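Local coordinates for protein NH(3)-dependent NAD(+) synthetase (Francisella tularensis subsp. holarctica LVS, PDB 3FIU) that belongs to the NAD synthase family of the HUP clan and forms a two-chain assembly whose parallel sheets are flanked by helices, with adenosine monophosphate, pyrophosphate and magnesium bound, at residues A93-A96 and F97-S100; N118-A121 and R122-M126. All blocks are in the same frame, centred on the assembly; numbering follows the deposited sequence. Where two conformers were deposited one is given.

Interaction 1: A93-A96 and F97-S100; sequences AYEA and FLAS
Ala-93 starts the ladder of backbone bonds through its carbonyl oxygen, which accepts the amide of Phe-97 at 2.9 Å from O to N. Its methyl packs on Tyr-127 of helix 113-135. Tyr-94 makes the main side-chain contact of this turn. With CG anti to the backbone N (chi1 172°), the ring is carried to Leu-98, one turn on, whose side chain crosses it at a slant. Leu-98 CB lies over one ring face toward the rim, 4.3 Å from the centroid of the Tyr-94 ring, a CH-pi contact. Leu-98 CD2 touches the hydroxyl end of the ring, 3.4 Å from Tyr-94 OH, and also packs on CE1. The Tyr-94 carbonyl meanwhile accepts the Leu-98 amide, 2.7 Å from O to N. These i to i+4 bonds mark helix 91-100 as regular alpha-helix, following the strand 84-87 at one margin of the parallel sheet. Glu-95 continues the series on the exposed side, its O receiving Ala-99 N at 2.9 Å. Ala-96 O then accepts the amide of Ser-100, while Ser-100 OG turns back to donate to Phe-97 O at 2.6 Å and also bonds the Tyr-127 hydroxyl of the second subunit. The Phe-97 ring meets that same tyrosine ring, their planes at about 50°, and the Ala-96 methyl packs on Pro-92 of the second subunit.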
loop_
_atom_site.group_PDB
_atom_site.type_symbol
_atom_site.label_atom_id
_atom_site.label_comp_id
_atom_site.label_asym_id
_atom_site.label_seq_id
_atom_site.Cartn_x
_atom_site.Cartn_y
_atom_site.Cartn_z
ATOM N N ALA A 93 0.376 -9.860 16.201
ATOM C CA ALA A 93 -0.286 -9.704 14.915
ATOM C C ALA A 93 0.475 -10.450 13.810
ATOM O O ALA A 93 -0.144 -11.153 12.964
ATOM C CB ALA A 93 -0.423 -8.239 14.588
ATOM N N TYR A 94 1.805 -10.343 13.833
ATOM C CA TYR A 94 2.610 -11.006 12.792
ATOM C C TYR A 94 2.440 -12.552 12.883
ATOM O O TYR A 94 2.250 -13.230 11.873
ATOM C CB TYR A 94 4.110 -10.577 12.833
ATOM C CG TYR A 94 4.913 -11.425 11.896
ATOM C CD1 TYR A 94 5.722 -12.465 12.375
ATOM C CD2 TYR A 94 4.767 -11.285 10.515
ATOM C CE1 TYR A 94 6.394 -13.300 11.489
ATOM C CE2 TYR A 94 5.431 -12.116 9.633
ATOM C CZ TYR A 94 6.243 -13.118 10.126
ATOM O OH TYR A 94 6.896 -13.934 9.215
ATOM N N GLU A 95 2.500 -13.099 14.095
ATOM C CA GLU A 95 2.358 -14.546 14.286
ATOM C C GLU A 95 0.981 -15.058 13.849
ATOM O O GLU A 95 0.891 -16.103 13.204
ATOM C CB GLU A 95 2.712 -14.950 15.726
ATOM C CG GLU A 95 4.217 -15.061 15.981
ATOM C CD GLU A 95 4.724 -16.466 15.754
ATOM O OE1 GLU A 95 5.369 -16.713 14.711
ATOM O OE2 GLU A 95 4.435 -17.331 16.613
ATOM N N ALA A 96 -0.075 -14.303 14.155
ATOM C CA ALA A 96 -1.420 -14.715 13.715
ATOM C C ALA A 96 -1.437 -14.683 12.178
ATOM O O ALA A 96 -1.921 -15.610 11.506
ATOM C CB ALA A 96 -2.488 -13.786 14.294
ATOM N N PHE A 97 -0.863 -13.638 11.608
ATOM C CA PHE A 97 -0.872 -13.548 10.151
ATOM C C PHE A 97 -0.080 -14.720 9.542
ATOM O O PHE A 97 -0.585 -15.472 8.691
ATOM C CB PHE A 97 -0.317 -12.208 9.670
ATOM C CG PHE A 97 -0.203 -12.121 8.179
ATOM C CD1 PHE A 97 -1.341 -11.879 7.377
ATOM C CD2 PHE A 97 1.030 -12.330 7.563
ATOM C CE1 PHE A 97 -1.231 -11.796 5.959
ATOM C CE2 PHE A 97 1.155 -12.270 6.170
ATOM C CZ PHE A 97 0.017 -11.989 5.360
ATOM N N LEU A 98 1.153 -14.881 9.991
ATOM C CA LEU A 98 2.018 -15.915 9.417
ATOM C C LEU A 98 1.395 -17.320 9.561
ATOM O O LEU A 98 1.301 -18.054 8.579
ATOM C CB LEU A 98 3.415 -15.843 10.057
ATOM C CG LEU A 98 4.401 -16.931 9.578
ATOM C CD1 LEU A 98 4.699 -16.767 8.086
ATOM C CD2 LEU A 98 5.688 -16.868 10.404
ATOM N N ALA A 99 0.959 -17.682 10.771
ATOM C CA ALA A 99 0.303 -18.977 10.981
ATOM C C ALA A 99 -0.826 -19.169 9.932
ATOM O O ALA A 99 -0.919 -20.212 9.296
ATOM C CB ALA A 99 -0.263 -19.094 12.422
ATOM N N SER A 100 -1.627 -18.129 9.726
ATOM C CA SER A 100 -2.773 -18.230 8.818
ATOM C C SER A 100 -2.459 -18.410 7.328
ATOM O O SER A 100 -3.347 -18.798 6.551
ATOM C CB SER A 100 -3.706 -17.039 9.013
ATOM O OG SER A 100 -3.147 -15.870 8.451
#

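Interaction 2: N118-A121 and R122-M126; sequences NAQA and RLRMM. With AMP (adenosine monophosphate), chain G.
Arg-122 lays its side chain back along the preceding helical turn, over Asn-118. Its CG is anti to its own carbonyl carbon (chi1 -68°) and the chain runs extended to NE, which carries CG to 3.2 Å from Asn-118 O and brings the guanidinium back to the asparagine. There Asn-118 CB sits over one face of the flat group, 3.7 Å from Arg-122 NH1. The polar ends lead to other partners: Arg-122 NH2 donates to Lys-155 O, Asn-118 OD1 pairs with Thr-154 OG1, and Asn-118 ND2 bonds Gln-133 OE1 of the second subunit. Gln-120 and Arg-124 repeat the i, i+4 spacing two residues on, where helix 113-135 faces the nucleotide pocket. The Gln-120 carbonyl accepts Arg-124 N at 3.0 Å, and Arg-124 CG packs 3.4 Å from Gln-120 O. Between the side-chain ends lies a water, in the plane of the Arg-124 guanidinium at its edge; it accepts from Arg-124 NH1 at 3.0 Å and, in a weak bond, from Gln-120 NE2. The arginine spreads one guanidinium face over the adenine of adenosine monophosphate, with NE 3.4 Å from AMP C6 and CZ 3.7 Å from AMP N7. Arg-124 NE also donates to Leu-61 O, whose own amide bonds the nucleotide. Anchored by this carbonyl and by the water, the guanidinium has its rotation restrained, which keeps its face turned to the purine, where its positive charge would probably be favourable beside the electron-rich N7.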
loop_
_atom_site.group_PDB
_atom_site.type_symbol
_atom_site.label_atom_id
_atom_site.label_comp_id
_atom_site.label_asym_id
_atom_site.label_seq_id
_atom_site.Cartn_x
_atom_site.Cartn_y
_atom_site.Cartn_z
ATOM N N ASN A 118 8.690 -8.430 4.414
ATOM C CA ASN A 118 7.661 -7.642 3.724
ATOM C C ASN A 118 6.337 -7.587 4.496
ATOM O O ASN A 118 5.678 -6.542 4.530
ATOM C CB ASN A 118 7.418 -8.184 2.325
ATOM C CG ASN A 118 8.530 -7.829 1.346
ATOM O OD1 ASN A 118 9.327 -6.921 1.579
ATOM N ND2 ASN A 118 8.571 -8.544 0.236
ATOM N N ALA A 119 5.937 -8.714 5.080
ATOM C CA ALA A 119 4.716 -8.756 5.904
ATOM C C ALA A 119 4.846 -7.827 7.105
ATOM O O ALA A 119 3.907 -7.097 7.451
ATOM C CB ALA A 119 4.458 -10.151 6.390
ATOM N N GLN A 120 6.015 -7.844 7.749
ATOM C CA GLN A 120 6.204 -6.961 8.915
ATOM C C GLN A 120 6.169 -5.505 8.503
ATOM O O GLN A 120 5.624 -4.673 9.228
ATOM C CB GLN A 120 7.469 -7.302 9.698
ATOM C CG GLN A 120 7.417 -8.703 10.271
ATOM C CD GLN A 120 8.644 -9.121 11.074
ATOM O OE1 GLN A 120 8.616 -10.139 11.785
ATOM N NE2 GLN A 120 9.702 -8.367 10.972
ATOM N N ALA A 121 6.726 -5.175 7.340
ATOM C CA ALA A 121 6.696 -3.773 6.896
ATOM C C ALA A 121 5.266 -3.292 6.623
ATOM O O ALA A 121 4.931 -2.166 6.881
ATOM C CB ALA A 121 7.544 -3.593 5.629
ATOM N N ARG A 122 4.432 -4.172 6.092
ATOM C CA ARG A 122 3.057 -3.844 5.798
ATOM C C ARG A 122 2.236 -3.770 7.098
ATOM O O ARG A 122 1.339 -2.971 7.192
ATOM C CB ARG A 122 2.486 -4.910 4.867
ATOM C CG ARG A 122 3.168 -4.832 3.472
ATOM C CD ARG A 122 2.685 -5.941 2.542
ATOM N NE ARG A 122 3.383 -5.753 1.255
ATOM C CZ ARG A 122 4.042 -6.689 0.588
ATOM N NH1 ARG A 122 4.014 -7.953 1.006
ATOM N NH2 ARG A 122 4.683 -6.354 -0.546
ATOM N N LEU A 123 2.542 -4.612 8.070
ATOM C CA LEU A 123 1.938 -4.415 9.394
ATOM C C LEU A 123 2.244 -3.026 9.963
ATOM O O LEU A 123 1.352 -2.344 10.498
ATOM C CB LEU A 123 2.403 -5.471 10.385
ATOM C CG LEU A 123 1.680 -6.806 10.342
ATOM C CD1 LEU A 123 2.348 -7.729 11.337
ATOM C CD2 LEU A 123 0.188 -6.627 10.666
ATOM N N ARG A 124 3.502 -2.595 9.857
ATOM C CA ARG A 124 3.850 -1.257 10.333
ATOM C C ARG A 124 3.047 -0.176 9.607
ATOM O O ARG A 124 2.596 0.757 10.230
ATOM C CB ARG A 124 5.366 -1.006 10.202
ATOM C CG ARG A 124 6.140 -1.903 11.203
ATOM C CD ARG A 124 7.609 -1.484 11.436
ATOM N NE ARG A 124 8.250 -2.496 12.283
ATOM C CZ ARG A 124 9.007 -3.500 11.837
ATOM N NH1 ARG A 124 9.292 -3.637 10.540
ATOM N NH2 ARG A 124 9.495 -4.378 12.698
ATOM N N MET A 125 2.871 -0.323 8.292
ATOM C CA MET A 125 2.009 0.571 7.496
ATOM C C MET A 125 0.603 0.630 8.094
ATOM O O MET A 125 0.024 1.735 8.244
ATOM C CB MET A 125 1.981 0.124 6.022
ATOM C CG MET A 125 1.093 1.001 5.083
ATOM S SD MET A 125 -0.636 0.547 5.198
ATOM C CE MET A 125 -0.716 -1.031 4.323
ATOM N N MET A 126 0.087 -0.529 8.489
ATOM C CA MET A 126 -1.255 -0.615 9.076
ATOM C C MET A 126 -1.330 0.182 10.382
ATOM O O MET A 126 -2.255 0.953 10.586
ATOM C CB MET A 126 -1.638 -2.071 9.348
ATOM C CG MET A 126 -1.991 -2.861 8.059
ATOM S SD MET A 126 -2.583 -4.520 8.363
ATOM C CE MET A 126 -3.971 -4.224 9.468
HETATM P P AMP G . 14.615 0.519 6.607
HETATM O O1P AMP G . 14.963 1.548 5.547
HETATM O O2P AMP G . 14.039 -0.769 5.996
HETATM O O3P AMP G . 15.596 0.254 7.695
HETATM O "O5'" AMP G . 13.284 1.084 7.354
HETATM C "C5'" AMP G . 12.249 1.705 6.565
HETATM C "C4'" AMP G . 11.295 2.414 7.510
HETATM O "O4'" AMP G . 10.420 1.485 8.164
HETATM C "C3'" AMP G . 11.994 3.118 8.666
HETATM O "O3'" AMP G . 12.492 4.367 8.206
HETATM C "C2'" AMP G . 10.855 3.272 9.668
HETATM O "O2'" AMP G . 10.050 4.435 9.375
HETATM C "C1'" AMP G . 10.044 1.992 9.448
HETATM N N9 AMP G . 10.466 0.985 10.450
HETATM C C8 AMP G . 11.340 -0.042 10.271
HETATM N N7 AMP G . 11.499 -0.757 11.417
HETATM C C5 AMP G . 10.734 -0.150 12.356
HETATM C C6 AMP G . 10.427 -0.404 13.776
HETATM N N6 AMP G . 11.028 -1.420 14.439
HETATM N N1 AMP G . 9.556 0.445 14.350
HETATM C C2 AMP G . 8.966 1.482 13.721
HETATM N N3 AMP G . 9.179 1.773 12.407
HETATM C C4 AMP G . 10.043 0.980 11.713
HETATM O O HOH W 1 10.894 -6.192 10.354
#

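Both contacts are local, each within a single helix, so neither closes a long loop; they follow in series without nesting or crossing. Beyond strand 84-87 the chain enters helix 91-100, which carries interaction 1, then passes through a connection that is partly unmodelled and enters helix 113-135, the site of interaction 2. Though separate in sequence, their centres lie 12 Å apart and the helices pack directly: Tyr-94 CA is 3.6 Å from Leu-123 CD1, and Phe-97 CE2 lies 3.9 Å from Ala-119 CB. Both also touch the second subunit, Phe-97 meeting Met-126 across the interface, so this helix pair joins the nucleotide pocket side of helix 113-135 to the dimer contact.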